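Putative acetoin utilization protein, acetoin dehydrogenase (PDB 5AWE) is of unknown function but joins a pair of CBS domains to an ACT domain, an architecture consistent with a regulatory, ligand-sensing role. Local coordinates at residues W6-P11 / V118-T122; V12-P16 / L35-E39; L43-V47 / V80-V85; L136-R142 / V182-V186; A160-A164 / V193-L197. One frame throughout, in Å; residues are numbered along the deposited sequence.

Contact 1: W6-P11 / V118-T122; sequences WMTKDP and VGIIT
Met-7, a selenomethionine, lies against Val-118 and Gly-119 where the short strand 8-9 pairs antiparallel with strand 116-122, so that the start of the first CBS sequence edges the sheet of the second, as expected of a tandem CBS pair. Thr-8 N donates to Ile-120 O at 2.7 Å, and Ile-120 N returns a bond to Thr-8 O at 2.8 Å, each 156° at the hydrogen. Ile-120 O is gripped twice, because a water that accepts from Thr-8 OG1 also donates to it. With CG of Met-7 wedged between its backbone N and carbonyl carbon (chi1 74°), the extended chain passes Gly-119 and crosses Val-118 at about a right angle, CE ending 3.8 Å from Val-118 CG2. Val-118 and Gly-119 form a classic beta bulge opposite Val-111, and a CB on Gly-119 would collide with Thr-8 O. On the Ile-120 side, CG2 of that residue sits 4.0 Å from Thr-8 CB and 4.0 Å from Pro-11 CB. The proline ring closes this end, with CD 3.5 Å from Gly-119 CA. A glycine in place of Pro-11 would probably open a gap over Gly-119 and Ile-120 CG2 and free the chain after Asp-10 to move. Beside that ring, Asp-10 N makes a weak, long bond to Val-118 O at 3.4 Å.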
# COMPACT_ATOMS: atom_id res chain seq x y z
N TRP A 6 13.78 -15.13 -34.28
CA TRP A 6 13.04 -15.54 -33.10
C TRP A 6 12.61 -14.38 -32.21
O TRP A 6 11.77 -14.55 -31.32
CB TRP A 6 13.86 -16.55 -32.31
CG TRP A 6 14.24 -17.72 -33.17
CD1 TRP A 6 15.38 -17.85 -33.92
CD2 TRP A 6 13.46 -18.89 -33.42
NE1 TRP A 6 15.34 -19.02 -34.64
CE2 TRP A 6 14.18 -19.68 -34.34
CE3 TRP A 6 12.22 -19.34 -32.96
CZ2 TRP A 6 13.69 -20.90 -34.81
CZ3 TRP A 6 11.74 -20.56 -33.42
CH2 TRP A 6 12.48 -21.32 -34.34
N MSE A 7 13.16 -13.19 -32.46
CA MSE A 7 12.82 -12.02 -31.67
C MSE A 7 11.38 -11.56 -31.91
O MSE A 7 10.80 -11.83 -32.95
CB MSE A 7 13.77 -10.86 -31.98
CG MSE A 7 13.52 -10.19 -33.32
SE MSE A 7 14.80 -8.97 -33.68
CE MSE A 7 13.99 -8.09 -35.01
N THR A 8 10.82 -10.87 -30.92
CA THR A 8 9.58 -10.12 -31.12
C THR A 8 9.93 -8.72 -31.61
O THR A 8 10.70 -8.00 -30.97
CB THR A 8 8.79 -10.00 -29.81
OG1 THR A 8 8.40 -11.30 -29.36
CG2 THR A 8 7.56 -9.14 -30.01
N LYS A 9 9.36 -8.32 -32.74
CA LYS A 9 9.69 -7.04 -33.34
C LYS A 9 8.89 -5.89 -32.72
O LYS A 9 7.81 -6.11 -32.16
CB LYS A 9 9.45 -7.07 -34.85
CG LYS A 9 10.41 -7.98 -35.62
CD LYS A 9 10.11 -7.98 -37.11
CE LYS A 9 10.36 -6.61 -37.75
NZ LYS A 9 11.81 -6.30 -37.96
N ASP A 10 9.43 -4.68 -32.82
CA ASP A 10 8.73 -3.47 -32.38
C ASP A 10 8.18 -3.57 -30.95
O ASP A 10 6.97 -3.50 -30.74
CB ASP A 10 7.59 -3.15 -33.35
CG ASP A 10 8.08 -2.94 -34.78
OD1 ASP A 10 9.20 -2.41 -34.96
OD2 ASP A 10 7.35 -3.29 -35.72
N PRO A 11 9.07 -3.74 -29.96
CA PRO A 11 8.63 -3.84 -28.56
C PRO A 11 8.20 -2.49 -28.01
O PRO A 11 8.49 -1.44 -28.60
CB PRO A 11 9.85 -4.39 -27.84
CG PRO A 11 11.00 -3.87 -28.64
CD PRO A 11 10.54 -3.87 -30.07
N VAL A 118 15.58 -2.92 -32.68
CA VAL A 118 14.71 -3.58 -33.65
C VAL A 118 13.75 -4.60 -33.05
O VAL A 118 12.75 -4.97 -33.67
CB VAL A 118 15.52 -4.28 -34.75
CG1 VAL A 118 16.34 -3.25 -35.53
CG2 VAL A 118 16.43 -5.33 -34.13
N GLY A 119 14.04 -5.06 -31.84
CA GLY A 119 13.13 -5.98 -31.19
C GLY A 119 13.61 -6.49 -29.84
O GLY A 119 14.52 -5.93 -29.22
N ILE A 120 12.98 -7.56 -29.38
CA ILE A 120 13.33 -8.12 -28.09
C ILE A 120 13.23 -9.65 -28.14
O ILE A 120 12.28 -10.20 -28.70
CB ILE A 120 12.41 -7.54 -27.00
CG1 ILE A 120 13.01 -7.78 -25.62
CG2 ILE A 120 11.02 -8.13 -27.11
CD1 ILE A 120 12.75 -6.63 -24.68
N ILE A 121 14.22 -10.34 -27.59
CA ILE A 121 14.21 -11.80 -27.58
C ILE A 121 14.29 -12.34 -26.15
O ILE A 121 15.12 -11.89 -25.34
CB ILE A 121 15.38 -12.38 -28.42
CG1 ILE A 121 15.29 -13.91 -28.47
CG2 ILE A 121 16.72 -11.94 -27.84
CD1 ILE A 121 16.23 -14.56 -29.50
N THR A 122 13.43 -13.29 -25.83
CA THR A 122 13.32 -13.78 -24.46
C THR A 122 13.74 -15.24 -24.36
O THR A 122 14.02 -15.89 -25.37
CB THR A 122 11.89 -13.65 -23.92
OG1 THR A 122 11.04 -14.57 -24.62
CG2 THR A 122 11.37 -12.23 -24.13
O HOH W 1 10.03 -11.42 -27.14

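Contact 2: V12-P16 / L35-E39; sequences VVVAP and LPVME
Val-14 is bonded through both its backbone N and its backbone O to the residues flanking Val-37, the single bridge between the extended loop 12-16 and strand 34-39. Loop, helix 20-30 and returning strand run like a beta-alpha-beta unit of the first CBS domain, although 12-16 is only extended loop and the two segments diverge by 54°. Val-14 N reaches Pro-36 O at 3.3 Å with a bent angle of 135°, while Met-38 N meets Val-14 O at 2.9 Å, the carbonyl aimed almost exactly at the nitrogen. The side chains then pack on two sides of this bridge. Val-13 covers Pro-36 and Met-38: its CB is 3.7 Å from Met-38 CG, and its CG1 meets Pro-36 CG with the two groups at about a right angle. All three also touch Leu-117 of the second CBS domain. Val-37 works with both branches. CG1, held anti to the backbone N (chi1 -176°), presses on Pro-16 CD at 3.6 Å, and CG2 lies 3.8 Å from Val-14 CG1, with Val-77 close to both Val-14 and Val-37. At the far end of the loop, Pro-16 CG rests 3.9 Å from the carboxylate carbon CD of Glu-39.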
# COMPACT_ATOMS: atom_id res chain seq x y z
N VAL A 12 7.51 -2.51 -26.88
CA VAL A 12 7.13 -1.29 -26.19
C VAL A 12 8.35 -0.71 -25.51
O VAL A 12 9.12 -1.44 -24.89
CB VAL A 12 6.05 -1.56 -25.13
CG1 VAL A 12 5.69 -0.26 -24.41
CG2 VAL A 12 4.82 -2.17 -25.78
N VAL A 13 8.54 0.59 -25.62
CA VAL A 13 9.64 1.22 -24.92
C VAL A 13 9.08 2.30 -24.03
O VAL A 13 7.88 2.56 -24.04
CB VAL A 13 10.68 1.83 -25.90
CG1 VAL A 13 11.16 0.77 -26.88
CG2 VAL A 13 10.07 3.00 -26.65
N VAL A 14 9.94 2.92 -23.24
CA VAL A 14 9.48 3.86 -22.25
C VAL A 14 10.59 4.90 -22.14
O VAL A 14 11.69 4.69 -22.67
CB VAL A 14 9.23 3.11 -20.90
CG1 VAL A 14 10.44 3.19 -20.00
CG2 VAL A 14 7.98 3.63 -20.24
N ALA A 15 10.30 6.02 -21.49
CA ALA A 15 11.30 7.07 -21.30
C ALA A 15 11.70 7.14 -19.83
O ALA A 15 10.90 6.82 -18.95
CB ALA A 15 10.75 8.41 -21.77
N PRO A 16 12.93 7.58 -19.54
CA PRO A 16 13.43 7.69 -18.17
C PRO A 16 12.51 8.45 -17.21
O PRO A 16 12.45 8.14 -16.01
CB PRO A 16 14.78 8.38 -18.33
CG PRO A 16 15.18 8.12 -19.75
CD PRO A 16 13.90 8.12 -20.52
N LEU A 35 11.16 -3.73 -20.18
CA LEU A 35 10.87 -2.49 -20.88
C LEU A 35 12.15 -1.73 -21.16
O LEU A 35 12.72 -1.10 -20.27
CB LEU A 35 9.93 -1.64 -20.02
CG LEU A 35 8.64 -1.07 -20.62
CD1 LEU A 35 8.11 -1.97 -21.72
CD2 LEU A 35 7.62 -0.91 -19.51
N PRO A 36 12.64 -1.79 -22.41
CA PRO A 36 13.88 -1.06 -22.70
C PRO A 36 13.56 0.42 -22.56
O PRO A 36 12.42 0.82 -22.75
CB PRO A 36 14.20 -1.45 -24.15
CG PRO A 36 12.89 -1.90 -24.72
CD PRO A 36 12.10 -2.48 -23.59
N VAL A 37 14.55 1.23 -22.18
CA VAL A 37 14.33 2.65 -21.96
C VAL A 37 15.06 3.51 -22.98
O VAL A 37 16.29 3.54 -23.01
CB VAL A 37 14.78 3.06 -20.54
CG1 VAL A 37 14.43 4.53 -20.29
CG2 VAL A 37 14.09 2.18 -19.50
N MSE A 38 14.29 4.22 -23.81
CA MSE A 38 14.84 5.10 -24.85
C MSE A 38 14.96 6.56 -24.42
O MSE A 38 14.08 7.11 -23.76
CB MSE A 38 13.98 5.04 -26.12
CG MSE A 38 13.83 3.65 -26.72
SE MSE A 38 15.41 2.93 -27.13
CE MSE A 38 15.88 3.91 -28.61
N GLU A 39 16.05 7.20 -24.82
CA GLU A 39 16.21 8.64 -24.66
C GLU A 39 17.14 9.17 -25.75
O GLU A 39 18.16 8.55 -26.07
CB GLU A 39 16.80 8.95 -23.28
CG GLU A 39 16.86 10.44 -22.96
CD GLU A 39 17.39 10.71 -21.56
OE1 GLU A 39 18.43 10.11 -21.20
OE2 GLU A 39 16.77 11.52 -20.83

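Contact 3: L43-V47 / V80-V85; sequences LVGLV and VMARPV
Ala-82 N donates to Leu-46 O at 2.8 Å in a nearly straight bond, 167° at the hydrogen. The return bond, Leu-46 N to Ala-82 O at 3.0 Å, is more bent, though it comes in the carbonyl plane on a lone pair; the same oxygen also receives the CA-H of Gly-45. These two bonds make a single antiparallel bridge between strand 42-48 and the loop 80-85. Met-81, a selenomethionine, runs over one side of it. Its CG stands between the backbone N and the carbonyl carbon (chi1 64°), and the extended chain carries SE across Gly-45, 4.0 Å from its CA, to bring CE 3.8 Å from Val-44 CG2. The lack of a side chain on Gly-45 matters, for a CB would run into SE. Nearer the backbone, Val-47 CG1 packs 3.5 Å from Met-81 CB. Arg-83 adds a polar cover: its chain bends at chi3 and lays the guanidinium flat over Val-44 O, which lies 3.4 Å above the centre of the plane, a placement in which charge and carbonyl dipole probably attract, though no hydrogen bond is made. After the cis peptide before Pro-84, Val-85 points toward the strand from the other side, CG2 3.3 Å from Gly-45 C and CG1 4.1 Å from Leu-43 CD2, and Gly-45 is held between Val-85 and Met-81 SE. Val-44 and Gly-45 form a classic beta bulge facing Val-37. A bulged strand of one CBS sequence paired with the segment 80-85 of the other is consistent with the approximate twofold of a tandem CBS pair.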
# COMPACT_ATOMS: atom_id res chain seq x y z
N LEU A 43 19.35 3.74 -26.59
CA LEU A 43 19.01 2.87 -25.47
C LEU A 43 19.82 3.27 -24.25
O LEU A 43 21.04 3.19 -24.26
CB LEU A 43 19.31 1.42 -25.84
CG LEU A 43 18.86 0.33 -24.87
CD1 LEU A 43 17.34 0.33 -24.77
CD2 LEU A 43 19.36 -1.02 -25.35
N VAL A 44 19.15 3.70 -23.18
CA VAL A 44 19.88 4.21 -22.02
C VAL A 44 19.67 3.40 -20.76
O VAL A 44 20.23 3.71 -19.71
CB VAL A 44 19.51 5.69 -21.72
CG1 VAL A 44 19.72 6.54 -22.96
CG2 VAL A 44 18.07 5.80 -21.22
N GLY A 45 18.85 2.36 -20.85
CA GLY A 45 18.56 1.57 -19.67
C GLY A 45 17.51 0.50 -19.91
O GLY A 45 16.91 0.44 -20.98
N LEU A 46 17.30 -0.34 -18.91
CA LEU A 46 16.35 -1.44 -19.02
C LEU A 46 15.67 -1.70 -17.69
O LEU A 46 16.31 -1.65 -16.63
CB LEU A 46 17.07 -2.70 -19.50
CG LEU A 46 16.22 -3.91 -19.93
CD1 LEU A 46 15.92 -4.78 -18.73
CD2 LEU A 46 14.93 -3.43 -20.58
N VAL A 47 14.36 -1.96 -17.75
CA VAL A 47 13.58 -2.23 -16.55
C VAL A 47 12.71 -3.47 -16.73
O VAL A 47 12.10 -3.66 -17.79
CB VAL A 47 12.66 -1.02 -16.20
CG1 VAL A 47 13.49 0.16 -15.75
CG2 VAL A 47 11.84 -0.63 -17.40
N VAL A 80 15.32 3.61 -11.33
CA VAL A 80 15.33 2.17 -11.09
C VAL A 80 15.84 1.35 -12.28
O VAL A 80 15.99 0.14 -12.18
CB VAL A 80 13.91 1.67 -10.73
CG1 VAL A 80 13.44 2.35 -9.45
CG2 VAL A 80 12.94 1.96 -11.87
N MSE A 81 16.10 2.01 -13.41
CA MSE A 81 16.52 1.28 -14.60
C MSE A 81 17.94 0.75 -14.46
O MSE A 81 18.75 1.29 -13.69
CB MSE A 81 16.38 2.16 -15.86
CG MSE A 81 17.27 3.40 -15.91
SE MSE A 81 16.93 4.42 -17.38
CE MSE A 81 18.49 5.27 -17.53
N ALA A 82 18.24 -0.32 -15.19
CA ALA A 82 19.54 -0.96 -15.10
C ALA A 82 20.41 -0.50 -16.26
O ALA A 82 19.92 -0.31 -17.37
CB ALA A 82 19.40 -2.46 -15.15
N ARG A 83 21.69 -0.30 -15.98
CA ARG A 83 22.68 -0.12 -17.03
C ARG A 83 24.07 -0.51 -16.56
O ARG A 83 24.35 -0.60 -15.37
CB ARG A 83 22.67 1.33 -17.53
CG ARG A 83 23.15 2.37 -16.55
CD ARG A 83 22.98 3.78 -17.12
NE ARG A 83 23.54 3.91 -18.46
CZ ARG A 83 23.43 4.99 -19.23
NH1 ARG A 83 23.96 5.01 -20.44
NH2 ARG A 83 22.78 6.06 -18.79
N PRO A 84 24.97 -0.78 -17.52
CA PRO A 84 24.66 -0.71 -18.95
C PRO A 84 23.80 -1.90 -19.37
O PRO A 84 23.85 -2.96 -18.73
CB PRO A 84 26.04 -0.72 -19.61
CG PRO A 84 26.90 -1.46 -18.63
CD PRO A 84 26.37 -1.16 -17.26
N VAL A 85 23.00 -1.73 -20.41
CA VAL A 85 22.10 -2.79 -20.85
C VAL A 85 22.84 -3.84 -21.69
O VAL A 85 23.59 -3.49 -22.59
CB VAL A 85 20.94 -2.23 -21.70
CG1 VAL A 85 19.95 -3.34 -22.03
CG2 VAL A 85 20.25 -1.09 -20.97

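Contact 4: L136-R142 / V182-V186; sequences LKLGGLR and VMRVV
Arg-142 and Arg-184 stand side by side as a non-hydrogen-bonded antiparallel pair on one face of the ACT sheet, next to the bonded pair Leu-141 and Val-185. There the backbone is satisfied on both counts: Leu-141 N reaches Val-185 O at 3.0 Å, and Val-185 N reaches Leu-141 O at 3.1 Å. The guanidinium planes lie 65° apart, with Arg-142 NE 3.9 Å from Arg-184 NH2. Both groups form salt bridges to Glu-95 OE1 of the second subunit, Arg-142 through NE and Arg-184 through NH2, so the two cations share one carboxylate oxygen. Arg-184 NH1 has two further acceptors, Gly-210 O at the chain end and a water at 2.9 Å in the guanidinium plane. That water donates to Gly-139 O at 2.8 Å, tying the turn 139-140 to the arginine. Carbon closes in on the flat groups: Val-182 CG1 stands 3.6 Å above the Arg-142 plane, towards its rim, while Leu-136 CD2 and Arg-142 CG cover opposite faces of Arg-184. Arg-142 reaches along Val-182 to that glutamate because CG is anti to the backbone N (chi1 178°) and the chain stays extended to NE. A leucine at Arg-142 would probably leave Glu-95 of the second subunit with one cation fewer and Val-182 CG1 without the flat group it covers. Part of the charge is thus probably balanced by the CBS domain of the partner, while Arg-184 NH1 stays with its own chain.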
# COMPACT_ATOMS: atom_id res chain seq x y z
N LEU A 136 12.54 -31.38 -31.65
CA LEU A 136 12.00 -32.03 -30.46
C LEU A 136 10.51 -32.31 -30.63
O LEU A 136 9.90 -32.99 -29.81
CB LEU A 136 12.24 -31.15 -29.22
CG LEU A 136 13.68 -30.66 -28.98
CD1 LEU A 136 13.74 -29.88 -27.67
CD2 LEU A 136 14.65 -31.83 -28.95
N LYS A 137 9.93 -31.77 -31.70
CA LYS A 137 8.52 -31.96 -31.96
C LYS A 137 8.27 -32.81 -33.20
O LYS A 137 7.13 -32.92 -33.65
CB LYS A 137 7.83 -30.60 -32.15
CG LYS A 137 7.44 -29.90 -30.87
CD LYS A 137 6.82 -28.56 -31.17
CE LYS A 137 6.13 -27.98 -29.94
NZ LYS A 137 5.00 -28.83 -29.47
N LEU A 138 9.32 -33.41 -33.75
CA LEU A 138 9.19 -34.16 -35.00
C LEU A 138 8.93 -35.64 -34.83
O LEU A 138 8.91 -36.39 -35.81
CB LEU A 138 10.44 -33.97 -35.86
CG LEU A 138 10.73 -32.55 -36.33
CD1 LEU A 138 11.90 -32.58 -37.29
CD2 LEU A 138 9.48 -31.95 -37.00
N GLY A 139 8.73 -36.08 -33.59
CA GLY A 139 8.57 -37.50 -33.34
C GLY A 139 9.81 -38.27 -33.75
O GLY A 139 10.94 -37.83 -33.52
N GLY A 140 9.62 -39.43 -34.36
CA GLY A 140 10.76 -40.26 -34.70
C GLY A 140 11.30 -40.92 -33.45
O GLY A 140 10.54 -41.26 -32.54
N LEU A 141 12.62 -41.10 -33.39
CA LEU A 141 13.26 -41.75 -32.26
C LEU A 141 14.36 -40.91 -31.66
O LEU A 141 15.18 -40.32 -32.38
CB LEU A 141 13.84 -43.11 -32.66
CG LEU A 141 12.85 -44.24 -32.99
CD1 LEU A 141 13.61 -45.57 -33.08
CD2 LEU A 141 11.79 -44.31 -31.92
N ARG A 142 14.39 -40.87 -30.34
CA ARG A 142 15.49 -40.27 -29.61
C ARG A 142 16.46 -41.38 -29.19
O ARG A 142 16.13 -42.25 -28.38
CB ARG A 142 14.95 -39.54 -28.38
CG ARG A 142 16.00 -38.90 -27.49
CD ARG A 142 15.35 -38.40 -26.21
NE ARG A 142 16.23 -37.56 -25.41
CZ ARG A 142 16.96 -38.01 -24.40
NH1 ARG A 142 16.92 -39.29 -24.07
NH2 ARG A 142 17.70 -37.16 -23.68
N VAL A 182 23.19 -37.91 -28.13
CA VAL A 182 21.74 -37.98 -28.19
C VAL A 182 21.35 -37.57 -29.61
O VAL A 182 21.67 -36.47 -30.07
CB VAL A 182 21.07 -37.04 -27.14
CG1 VAL A 182 19.56 -37.08 -27.26
CG2 VAL A 182 21.47 -37.48 -25.74
N MSE A 183 20.69 -38.49 -30.31
CA MSE A 183 20.49 -38.34 -31.74
C MSE A 183 19.00 -38.48 -32.02
O MSE A 183 18.35 -39.38 -31.49
CB MSE A 183 21.27 -39.43 -32.50
CG MSE A 183 21.32 -39.27 -34.02
SE MSE A 183 21.98 -40.74 -34.88
CE MSE A 183 22.86 -40.00 -36.08
N ARG A 184 18.46 -37.58 -32.82
CA ARG A 184 17.07 -37.70 -33.22
C ARG A 184 17.00 -38.04 -34.69
O ARG A 184 17.58 -37.35 -35.52
CB ARG A 184 16.31 -36.40 -32.92
CG ARG A 184 15.95 -36.29 -31.45
CD ARG A 184 15.42 -34.94 -31.06
NE ARG A 184 15.23 -34.87 -29.61
CZ ARG A 184 14.15 -35.32 -28.97
NH1 ARG A 184 13.16 -35.88 -29.64
NH2 ARG A 184 14.07 -35.21 -27.65
N VAL A 185 16.31 -39.13 -34.99
CA VAL A 185 16.21 -39.62 -36.35
C VAL A 185 14.74 -39.71 -36.74
O VAL A 185 13.88 -39.97 -35.88
CB VAL A 185 16.88 -41.00 -36.50
CG1 VAL A 185 18.39 -40.89 -36.22
CG2 VAL A 185 16.22 -42.00 -35.53
N VAL A 186 14.45 -39.49 -38.02
CA VAL A 186 13.08 -39.48 -38.50
C VAL A 186 12.98 -40.15 -39.87
O VAL A 186 13.99 -40.45 -40.51
CB VAL A 186 12.54 -38.05 -38.65
CG1 VAL A 186 12.54 -37.33 -37.30
CG2 VAL A 186 13.38 -37.29 -39.67
O HOH W 2 12.63 -35.85 -32.53

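Contact 5: A160-A164 / V193-L197; sequences AVPPA and VPKRL
Arg-196 leans from helix 193-199 over the loop 160-164, and its CB starts 4.0 Å from Ala-160 CB. CG, anti to the carbonyl carbon (chi1 -63°), and then CD both run beside Ala-160 O, and a bend at chi3 (-76°) turns the guanidinium in among the loop carbonyls. NE then donates to Ala-160 O at 2.6 Å; the oxygen lies close to the guanidinium plane and its C=O points almost straight at the nitrogen, although the angle at the hydrogen is only 141°. NH2 makes a weak bond to Val-161 O at 2.9 Å, an acceptor that already takes Ala-164 N within the loop. NH1 goes the other way, into a salt bridge with Asp-189. The flat group is covered as well. Pro-162 O stands 3.1 Å above one face and, although near NE, is too poorly aimed to bond, while Pro-163 CD sits 3.6 Å above that same face. The cis peptide between these two prolines shapes the loop just where it meets the guanidinium. Val-193 N, from the preceding turn of the helix, lies over the opposite face. Next to the arginine the contact is apolar: Ala-160 CB touches Leu-197 CD2 at 3.8 Å, and Ala-164 CB touches Val-193 CG2 at 4.0 Å. Val-193 and Leu-197 also touch Ile-143 of the sheet, and Val-161 meets Met-183 and Val-185. The loop leaving helix 153-158 is thus fastened to helix 193-199, the arrangement of the ACT fold, in which two helices lie on one face of a four-stranded antiparallel sheet.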
# COMPACT_ATOMS: atom_id res chain seq x y z
N ALA A 160 24.49 -46.11 -40.63
CA ALA A 160 23.47 -47.07 -40.22
C ALA A 160 22.05 -46.49 -40.32
O ALA A 160 21.09 -47.24 -40.43
CB ALA A 160 23.75 -47.54 -38.79
N VAL A 161 21.93 -45.17 -40.29
CA VAL A 161 20.61 -44.55 -40.23
C VAL A 161 19.74 -44.70 -41.50
O VAL A 161 18.55 -45.01 -41.40
CB VAL A 161 20.71 -43.04 -39.90
CG1 VAL A 161 19.30 -42.43 -39.82
CG2 VAL A 161 21.44 -42.85 -38.57
N PRO A 162 20.32 -44.47 -42.70
CA PRO A 162 19.50 -44.61 -43.91
C PRO A 162 18.74 -45.93 -43.91
O PRO A 162 19.22 -46.92 -43.37
CB PRO A 162 20.52 -44.52 -45.05
CG PRO A 162 21.65 -43.73 -44.47
CD PRO A 162 21.72 -44.16 -43.02
N PRO A 163 17.56 -45.97 -44.54
CA PRO A 163 16.86 -44.89 -45.26
C PRO A 163 16.33 -43.72 -44.43
O PRO A 163 15.76 -42.77 -45.00
CB PRO A 163 15.73 -45.63 -45.98
CG PRO A 163 15.41 -46.76 -45.07
CD PRO A 163 16.71 -47.16 -44.40
N ALA A 164 16.49 -43.78 -43.11
CA ALA A 164 15.99 -42.71 -42.24
C ALA A 164 16.95 -41.52 -42.22
O ALA A 164 18.09 -41.62 -42.68
CB ALA A 164 15.78 -43.24 -40.82
N VAL A 193 16.49 -48.33 -37.19
CA VAL A 193 17.78 -47.71 -36.89
C VAL A 193 18.55 -48.36 -35.75
O VAL A 193 19.73 -48.66 -35.90
CB VAL A 193 17.65 -46.22 -36.55
CG1 VAL A 193 19.02 -45.66 -36.24
CG2 VAL A 193 17.02 -45.46 -37.70
N PRO A 194 17.89 -48.57 -34.59
CA PRO A 194 18.56 -49.19 -33.43
C PRO A 194 19.21 -50.53 -33.79
O PRO A 194 20.36 -50.81 -33.42
CB PRO A 194 17.44 -49.36 -32.40
CG PRO A 194 16.40 -48.40 -32.81
CD PRO A 194 16.46 -48.32 -34.31
N LYS A 195 18.47 -51.36 -34.52
CA LYS A 195 19.01 -52.61 -35.04
C LYS A 195 20.31 -52.30 -35.79
O LYS A 195 21.40 -52.67 -35.35
CB LYS A 195 18.01 -53.26 -36.01
CG LYS A 195 16.57 -53.35 -35.48
CD LYS A 195 16.35 -54.60 -34.64
CE LYS A 195 16.27 -55.85 -35.51
NZ LYS A 195 15.89 -57.06 -34.72
N ARG A 196 20.17 -51.60 -36.92
CA ARG A 196 21.28 -51.31 -37.80
C ARG A 196 22.50 -50.77 -37.06
O ARG A 196 23.63 -51.16 -37.35
CB ARG A 196 20.85 -50.31 -38.87
CG ARG A 196 19.77 -50.82 -39.79
CD ARG A 196 19.64 -49.94 -41.01
NE ARG A 196 18.94 -48.69 -40.71
CZ ARG A 196 17.64 -48.52 -40.87
NH1 ARG A 196 16.89 -49.51 -41.34
NH2 ARG A 196 17.07 -47.36 -40.57
N LEU A 197 22.27 -49.89 -36.09
CA LEU A 197 23.36 -49.27 -35.35
C LEU A 197 24.25 -50.31 -34.66
O LEU A 197 25.46 -50.32 -34.83
CB LEU A 197 22.82 -48.29 -34.31
CG LEU A 197 22.40 -46.90 -34.82
CD1 LEU A 197 21.67 -46.14 -33.72
CD2 LEU A 197 23.64 -46.14 -35.26

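In the fold
Contacts 1 and 3 mirror each other in design: each joins the two CBS domains through a bulged strand, a glycine and a selenomethionine. Contact 2 stays within the first CBS domain and shares a two-stranded sheet with contact 3, Leu-35 N lying 2.6 Å from Val-47 O. All three are partly buried and rely on backbone bonds and aliphatic packing. Contacts 4 and 5 belong to the ACT domain, the centre of contact 4 about 41 Å from that of contact 3. Contact 5 is buried, an arginine binding loop carbonyls against the sheet that contact 4 helps build; contact 4, partly buried, sends two arginines to a glutamate of the second subunit, which contact 5 meets by packing.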